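Side-chain contacts in transcription antitermination protein NusB (Thermotoga maritima, PDB 1TZV), which probably binds the boxA antiterminator RNA of ribosomal RNA operons and takes part in transcription antitermination: residues 4-9 with 104-109; 47-52 with 93-98. All coordinates share one frame; numbering follows the deposited sequence. Where two conformers were deposited one is given.

Contact 1: residues 4-9 with 104-109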
loop_
_atom_site.group_PDB
_atom_site.type_symbol
_atom_site.label_atom_id
_atom_site.label_comp_id
_atom_site.label_asym_id
_atom_site.label_seq_id
_atom_site.Cartn_x
_atom_site.Cartn_y
_atom_site.Cartn_z
ATOM N N PRO A 4 -2.108 -15.239 -6.081
ATOM C CA PRO A 4 -2.403 -14.021 -6.838
ATOM C C PRO A 4 -1.819 -12.741 -6.238
ATOM O O PRO A 4 -1.610 -12.631 -5.017
ATOM C CB PRO A 4 -3.936 -14.006 -6.915
ATOM C CG PRO A 4 -4.355 -14.797 -5.722
ATOM C CD PRO A 4 -3.338 -15.905 -5.622
ATOM N N ARG A 5 -1.559 -11.786 -7.119
ATOM C CA ARG A 5 -1.021 -10.493 -6.725
ATOM C C ARG A 5 -1.896 -9.860 -5.647
ATOM O O ARG A 5 -1.386 -9.259 -4.706
ATOM C CB ARG A 5 -0.954 -9.561 -7.935
ATOM C CG ARG A 5 -0.656 -8.097 -7.595
ATOM C CD ARG A 5 -0.607 -7.210 -8.841
ATOM N NE ARG A 5 -1.908 -7.120 -9.499
ATOM C CZ ARG A 5 -2.148 -7.551 -10.735
ATOM N NH1 ARG A 5 -3.361 -7.430 -11.256
ATOM N NH2 ARG A 5 -1.176 -8.108 -11.451
ATOM N N ARG A 6 -3.214 -9.977 -5.782
ATOM C CA ARG A 6 -4.100 -9.388 -4.794
ATOM C C ARG A 6 -3.881 -9.921 -3.399
ATOM O O ARG A 6 -3.982 -9.161 -2.430
ATOM C CB ARG A 6 -5.562 -9.605 -5.174
ATOM C CG ARG A 6 -6.084 -8.640 -6.213
ATOM C CD ARG A 6 -7.584 -8.810 -6.378
ATOM N NE ARG A 6 -8.129 -7.944 -7.418
ATOM C CZ ARG A 6 -8.304 -8.295 -8.691
ATOM N NH1 ARG A 6 -8.809 -7.416 -9.549
ATOM N NH2 ARG A 6 -7.997 -9.520 -9.103
ATOM N N ARG A 7 -3.614 -11.218 -3.273
ATOM C CA ARG A 7 -3.399 -11.809 -1.959
ATOM C C ARG A 7 -2.022 -11.428 -1.408
ATOM O O ARG A 7 -1.876 -11.178 -0.210
ATOM C CB ARG A 7 -3.581 -13.343 -2.013
ATOM C CG ARG A 7 -3.618 -14.002 -0.637
ATOM C CD ARG A 7 -4.301 -15.385 -0.618
ATOM N NE ARG A 7 -4.368 -15.890 0.752
ATOM C CZ ARG A 7 -3.496 -16.734 1.296
ATOM N NH1 ARG A 7 -3.638 -17.114 2.560
ATOM N NH2 ARG A 7 -2.501 -17.225 0.570
ATOM N N MET A 8 -1.025 -11.388 -2.280
ATOM C CA MET A 8 0.319 -10.981 -1.882
ATOM C C MET A 8 0.210 -9.553 -1.322
ATOM O O MET A 8 0.699 -9.277 -0.222
ATOM C CB MET A 8 1.244 -11.004 -3.111
ATOM C CG MET A 8 2.681 -10.511 -2.901
ATOM S SD MET A 8 2.916 -8.726 -2.741
ATOM C CE MET A 8 2.538 -8.182 -4.425
ATOM N N ARG A 9 -0.442 -8.656 -2.065
ATOM C CA ARG A 9 -0.568 -7.272 -1.632
ATOM C C ARG A 9 -1.363 -7.140 -0.345
ATOM O O ARG A 9 -1.049 -6.278 0.488
ATOM C CB ARG A 9 -1.203 -6.401 -2.718
ATOM C CG ARG A 9 -1.076 -4.921 -2.424
ATOM C CD ARG A 9 -1.867 -4.068 -3.384
ATOM N NE ARG A 9 -1.354 -4.063 -4.751
ATOM C CZ ARG A 9 -1.917 -4.715 -5.757
ATOM N NH1 ARG A 9 -3.002 -5.454 -5.570
ATOM N NH2 ARG A 9 -1.433 -4.563 -6.977
ATOM N N ILE A 104 -4.046 1.734 -8.606
ATOM C CA ILE A 104 -5.144 2.517 -8.060
ATOM C C ILE A 104 -6.408 1.684 -7.844
ATOM O O ILE A 104 -7.008 1.727 -6.764
ATOM C CB ILE A 104 -5.420 3.756 -8.955
ATOM C CG1 ILE A 104 -4.177 4.656 -8.965
ATOM C CG2 ILE A 104 -6.644 4.505 -8.459
ATOM C CD1 ILE A 104 -4.323 5.885 -9.843
ATOM N N ASP A 105 -6.807 0.906 -8.837
ATOM C CA ASP A 105 -8.006 0.094 -8.707
ATOM C C ASP A 105 -7.909 -0.890 -7.539
ATOM O O ASP A 105 -8.858 -1.067 -6.778
ATOM C CB ASP A 105 -8.285 -0.694 -10.002
ATOM C CG ASP A 105 -8.784 0.185 -11.140
ATOM O OD1 ASP A 105 -8.990 -0.360 -12.249
ATOM O OD2 ASP A 105 -8.969 1.401 -10.941
ATOM N N GLU A 106 -6.767 -1.547 -7.384
ATOM C CA GLU A 106 -6.613 -2.509 -6.296
ATOM C C GLU A 106 -6.578 -1.834 -4.936
ATOM O O GLU A 106 -7.093 -2.367 -3.954
ATOM C CB GLU A 106 -5.340 -3.329 -6.482
ATOM C CG GLU A 106 -5.386 -4.267 -7.657
ATOM C CD GLU A 106 -6.644 -5.096 -7.669
ATOM O OE1 GLU A 106 -7.011 -5.628 -6.605
ATOM O OE2 GLU A 106 -7.265 -5.224 -8.741
ATOM N N ALA A 107 -5.979 -0.655 -4.878
ATOM C CA ALA A 107 -5.875 0.075 -3.614
ATOM C C ALA A 107 -7.304 0.463 -3.196
ATOM O O ALA A 107 -7.675 0.350 -2.026
ATOM C CB ALA A 107 -5.031 1.318 -3.795
ATOM N N ILE A 108 -8.108 0.942 -4.135
ATOM C CA ILE A 108 -9.492 1.305 -3.858
ATOM C C ILE A 108 -10.231 0.078 -3.315
ATOM O O ILE A 108 -11.039 0.204 -2.384
ATOM C CB ILE A 108 -10.206 1.802 -5.151
ATOM C CG1 ILE A 108 -9.655 3.163 -5.573
ATOM C CG2 ILE A 108 -11.721 1.878 -4.940
ATOM C CD1 ILE A 108 -10.014 3.518 -7.025
ATOM N N GLU A 109 -9.989 -1.093 -3.889
ATOM C CA GLU A 109 -10.634 -2.325 -3.420
ATOM C C GLU A 109 -10.307 -2.573 -1.950
ATOM O O GLU A 109 -11.203 -2.952 -1.170
ATOM C CB GLU A 109 -10.169 -3.546 -4.221
ATOM C CG GLU A 109 -10.747 -3.730 -5.629
ATOM C CD GLU A 109 -10.034 -4.853 -6.408
ATOM O OE1 GLU A 109 -9.319 -5.674 -5.783
ATOM O OE2 GLU A 109 -10.189 -4.922 -7.649
HETATM O O HOH W 1 -9.613 -4.252 -10.275
#
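R6 reaches across to two glutamates at once, and they meet its guanidinium in very different orientations. E109 lies nearly coplanar with it, alongside the edge that carries NE and NH1. The NE hydrogen runs to E109 OE1 at 3.0 Å, close to the guanidinium plane, and uses the syn lone pair of that oxygen; NH1 adds a weak, longer bond to E109 OE2 at 3.4 Å. A water in the guanidinium plane, off NH1, accepts weakly from R6 NH1 and donates to E109 OE2 (2.8 Å). E106, in the conformer described here, one of two modelled, stands steeply instead, its carboxylate turned 73° from the guanidinium. Its OE1 approaches R6 NE obliquely at 2.7 Å, a salt bridge whose hydrogen bond is poorly aligned and weak. The extended R6 chain crosses both acids at about a right angle. This network joins the first turn of helix 5-19 to the middle of helix 100-114 in the all-helical NusB fold, the two short axes passing 11.4 Å apart at 57°. R6 belongs to an arginine-rich run near the N terminus, consistent with a part in RNA binding as in NusB relatives. An alanine in place of E109 removes the coplanar carboxylate and would probably leave E106, with its weak bond, as the remaining acid partner of R6 across this contact, the water without this acceptor and the guanidinium freer to turn. One turn on, R9 lays one guanidinium face over the aliphatic part of E106, with R9 NH1 3.3 Å from E106 CB. The bend of E106 at chi2 (-49°) turns its acid group off toward R6, leaving R9 NH1 4.1 Å from E106 OE1, beyond a salt bridge. R9 finds its acid elsewhere, pairing through NE with E91 of helix 79-94.

Contact 2: residues 47-52 with 93-98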
loop_
_atom_site.group_PDB
_atom_site.type_symbol
_atom_site.label_atom_id
_atom_site.label_comp_id
_atom_site.label_asym_id
_atom_site.label_seq_id
_atom_site.Cartn_x
_atom_site.Cartn_y
_atom_site.Cartn_z
ATOM N N ALA A 47 6.116 -9.813 -1.102
ATOM C CA ALA A 47 5.619 -9.166 0.117
ATOM C C ALA A 47 6.762 -8.624 0.958
ATOM O O ALA A 47 6.696 -7.505 1.461
ATOM C CB ALA A 47 4.783 -10.126 0.912
ATOM N N ARG A 48 7.841 -9.404 1.079
ATOM C CA ARG A 48 9.007 -8.958 1.843
ATOM C C ARG A 48 9.655 -7.706 1.214
ATOM O O ARG A 48 10.055 -6.778 1.933
ATOM C CB ARG A 48 10.038 -10.105 1.960
ATOM C CG ARG A 48 9.562 -11.214 2.866
ATOM C CD ARG A 48 10.431 -12.478 2.761
ATOM N NE ARG A 48 9.902 -13.499 3.655
ATOM C CZ ARG A 48 9.932 -14.808 3.409
ATOM N NH1 ARG A 48 9.412 -15.654 4.285
ATOM N NH2 ARG A 48 10.481 -15.255 2.293
ATOM N N ARG A 49 9.774 -7.677 -0.112
ATOM C CA ARG A 49 10.358 -6.529 -0.790
ATOM C C ARG A 49 9.479 -5.283 -0.538
ATOM O O ARG A 49 9.986 -4.185 -0.256
ATOM C CB ARG A 49 10.484 -6.793 -2.302
ATOM C CG ARG A 49 11.104 -5.635 -3.053
ATOM C CD ARG A 49 11.213 -5.875 -4.571
ATOM N NE ARG A 49 9.907 -5.966 -5.221
ATOM C CZ ARG A 49 9.325 -7.109 -5.564
ATOM N NH1 ARG A 49 8.130 -7.099 -6.137
ATOM N NH2 ARG A 49 9.941 -8.265 -5.361
ATOM N N TYR A 50 8.164 -5.458 -0.668
ATOM C CA TYR A 50 7.223 -4.357 -0.411
ATOM C C TYR A 50 7.380 -3.794 1.008
ATOM O O TYR A 50 7.528 -2.583 1.201
ATOM C CB TYR A 50 5.760 -4.826 -0.569
ATOM C CG TYR A 50 5.149 -4.715 -1.958
ATOM C CD1 TYR A 50 5.682 -5.431 -3.039
ATOM C CD2 TYR A 50 4.009 -3.930 -2.182
ATOM C CE1 TYR A 50 5.080 -5.376 -4.301
ATOM C CE2 TYR A 50 3.412 -3.868 -3.444
ATOM C CZ TYR A 50 3.944 -4.596 -4.487
ATOM O OH TYR A 50 3.298 -4.585 -5.701
ATOM N N ILE A 51 7.330 -4.678 1.997
ATOM C CA ILE A 51 7.436 -4.230 3.384
ATOM C C ILE A 51 8.771 -3.547 3.648
ATOM O O ILE A 51 8.820 -2.503 4.295
ATOM C CB ILE A 51 7.173 -5.410 4.345
ATOM C CG1 ILE A 51 5.660 -5.673 4.412
ATOM C CG2 ILE A 51 7.753 -5.125 5.737
ATOM C CD1 ILE A 51 4.817 -4.494 4.973
ATOM N N ARG A 52 9.866 -4.094 3.126
ATOM C CA ARG A 52 11.152 -3.440 3.353
ATOM C C ARG A 52 11.215 -2.104 2.626
ATOM O O ARG A 52 11.780 -1.140 3.150
ATOM C CB ARG A 52 12.300 -4.356 2.937
ATOM C CG ARG A 52 12.501 -5.460 3.965
ATOM C CD ARG A 52 13.615 -6.423 3.610
ATOM N NE ARG A 52 14.946 -5.819 3.653
ATOM C CZ ARG A 52 16.064 -6.515 3.440
ATOM N NH1 ARG A 52 15.975 -7.809 3.180
ATOM N NH2 ARG A 52 17.247 -5.921 3.481
ATOM N N LEU A 93 5.474 4.302 -7.120
ATOM C CA LEU A 93 6.830 4.800 -7.314
ATOM C C LEU A 93 7.908 3.773 -7.580
ATOM O O LEU A 93 8.813 4.022 -8.391
ATOM C CB LEU A 93 7.266 5.593 -6.081
ATOM C CG LEU A 93 6.490 6.849 -5.715
ATOM C CD1 LEU A 93 6.939 7.316 -4.333
ATOM C CD2 LEU A 93 6.732 7.916 -6.776
ATOM N N PHE A 94 7.813 2.621 -6.930
ATOM C CA PHE A 94 8.880 1.633 -6.968
ATOM C C PHE A 94 8.702 0.312 -7.660
ATOM O O PHE A 94 9.690 -0.368 -7.962
ATOM C CB PHE A 94 9.318 1.363 -5.525
ATOM C CG PHE A 94 9.842 2.578 -4.822
ATOM C CD1 PHE A 94 11.114 3.054 -5.107
ATOM C CD2 PHE A 94 9.058 3.275 -3.908
ATOM C CE1 PHE A 94 11.599 4.208 -4.488
ATOM C CE2 PHE A 94 9.532 4.427 -3.284
ATOM C CZ PHE A 94 10.807 4.898 -3.578
ATOM N N GLU A 95 7.465 -0.088 -7.887
ATOM C CA GLU A 95 7.236 -1.356 -8.531
ATOM C C GLU A 95 6.952 -1.068 -9.992
ATOM O O GLU A 95 5.822 -0.816 -10.395
ATOM C CB GLU A 95 6.088 -2.091 -7.833
ATOM C CG GLU A 95 6.462 -2.464 -6.390
ATOM C CD GLU A 95 7.522 -3.557 -6.317
ATOM O OE1 GLU A 95 8.275 -3.625 -5.332
ATOM O OE2 GLU A 95 7.590 -4.375 -7.258
ATOM N N LYS A 96 8.016 -1.069 -10.787
ATOM C CA LYS A 96 7.873 -0.835 -12.206
ATOM C C LYS A 96 7.322 -2.125 -12.769
ATOM O O LYS A 96 7.699 -3.201 -12.316
ATOM C CB LYS A 96 9.229 -0.519 -12.845
ATOM C CG LYS A 96 9.900 0.758 -12.330
ATOM C CD LYS A 96 8.943 1.953 -12.287
ATOM C CE LYS A 96 7.957 1.929 -13.447
ATOM N NZ LYS A 96 7.733 3.239 -14.098
ATOM N N ASP A 97 6.424 -2.002 -13.740
ATOM C CA ASP A 97 5.777 -3.146 -14.406
ATOM C C ASP A 97 4.294 -3.195 -14.050
ATOM O O ASP A 97 3.514 -3.850 -14.734
ATOM C CB ASP A 97 6.410 -4.499 -14.047
ATOM C CG ASP A 97 5.769 -5.140 -12.831
ATOM O OD1 ASP A 97 4.766 -5.868 -13.002
ATOM O OD2 ASP A 97 6.253 -4.906 -11.703
ATOM N N ILE A 98 3.914 -2.501 -12.980
ATOM C CA ILE A 98 2.513 -2.470 -12.561
ATOM C C ILE A 98 1.865 -1.203 -13.101
ATOM O O ILE A 98 2.274 -0.096 -12.762
ATOM C CB ILE A 98 2.370 -2.471 -11.017
ATOM C CG1 ILE A 98 3.133 -3.654 -10.416
ATOM C CG2 ILE A 98 0.891 -2.551 -10.628
ATOM C CD1 ILE A 98 2.645 -5.013 -10.877
#
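A two-pronged salt bridge between R49 and E95 supplies the polar part of this contact. R49 grips the carboxylate side-on, one nitrogen to each oxygen. The first bond, from R49 NE to E95 OE1, is 2.9 Å long and nearly straight (164°); it lies close to the guanidinium plane and uses the syn lone pair of the oxygen. The second, from R49 NH1 to E95 OE2 at 3.0 Å, is more tilted and meets the oxygen from above the carboxylate plane. A bend at chi3 (66°), after an extended run to CD, turns the R49 guanidinium toward the acid, while NH2 forms a salt bridge with D46 of its own helix. E95 OE1 also shares a hydrogen bond with Y90 OH, so three bonds reach the buried carboxylate.

E95 is the residue at which the chain leaves helical geometry after helix 79-94, and it opens a type II beta turn ending at I98. The contact therefore ties the exit of that helix to the middle of helix 41-56 in the all-helical NusB fold.

The van der Waals part belongs to Y50: its ring and the E95 carboxylate have planes 17° apart, and the acid meets the ring obliquely. Y50 CE1 comes within 3.7 Å of E95 CD, and Y50 CZ within 3.8 Å of E95 CG. The tyrosine hydroxyl bonds to E91 OE2, four residues before E95.

From the N terminus, helix 5-19 starts the larger loop, which contact 1 closes when helix 100-114 comes back to its first turn. Contact 2 is nested wholly inside: helix 41-56 meets the end of helix 79-94 and the turn after it, just before the chain enters helix 100-114. The centres of the two contacts are 12 Å apart, and they meet directly, M8 SD lying 3.8 Å from A47 N and M8 CE 3.8 Å from Y50 CE1. E91 of helix 79-94 links them as well, taking R9 from one and the Y50 hydroxyl from the other. Contact 1 thus joins helix to helix, contact 2 a helix to a turn.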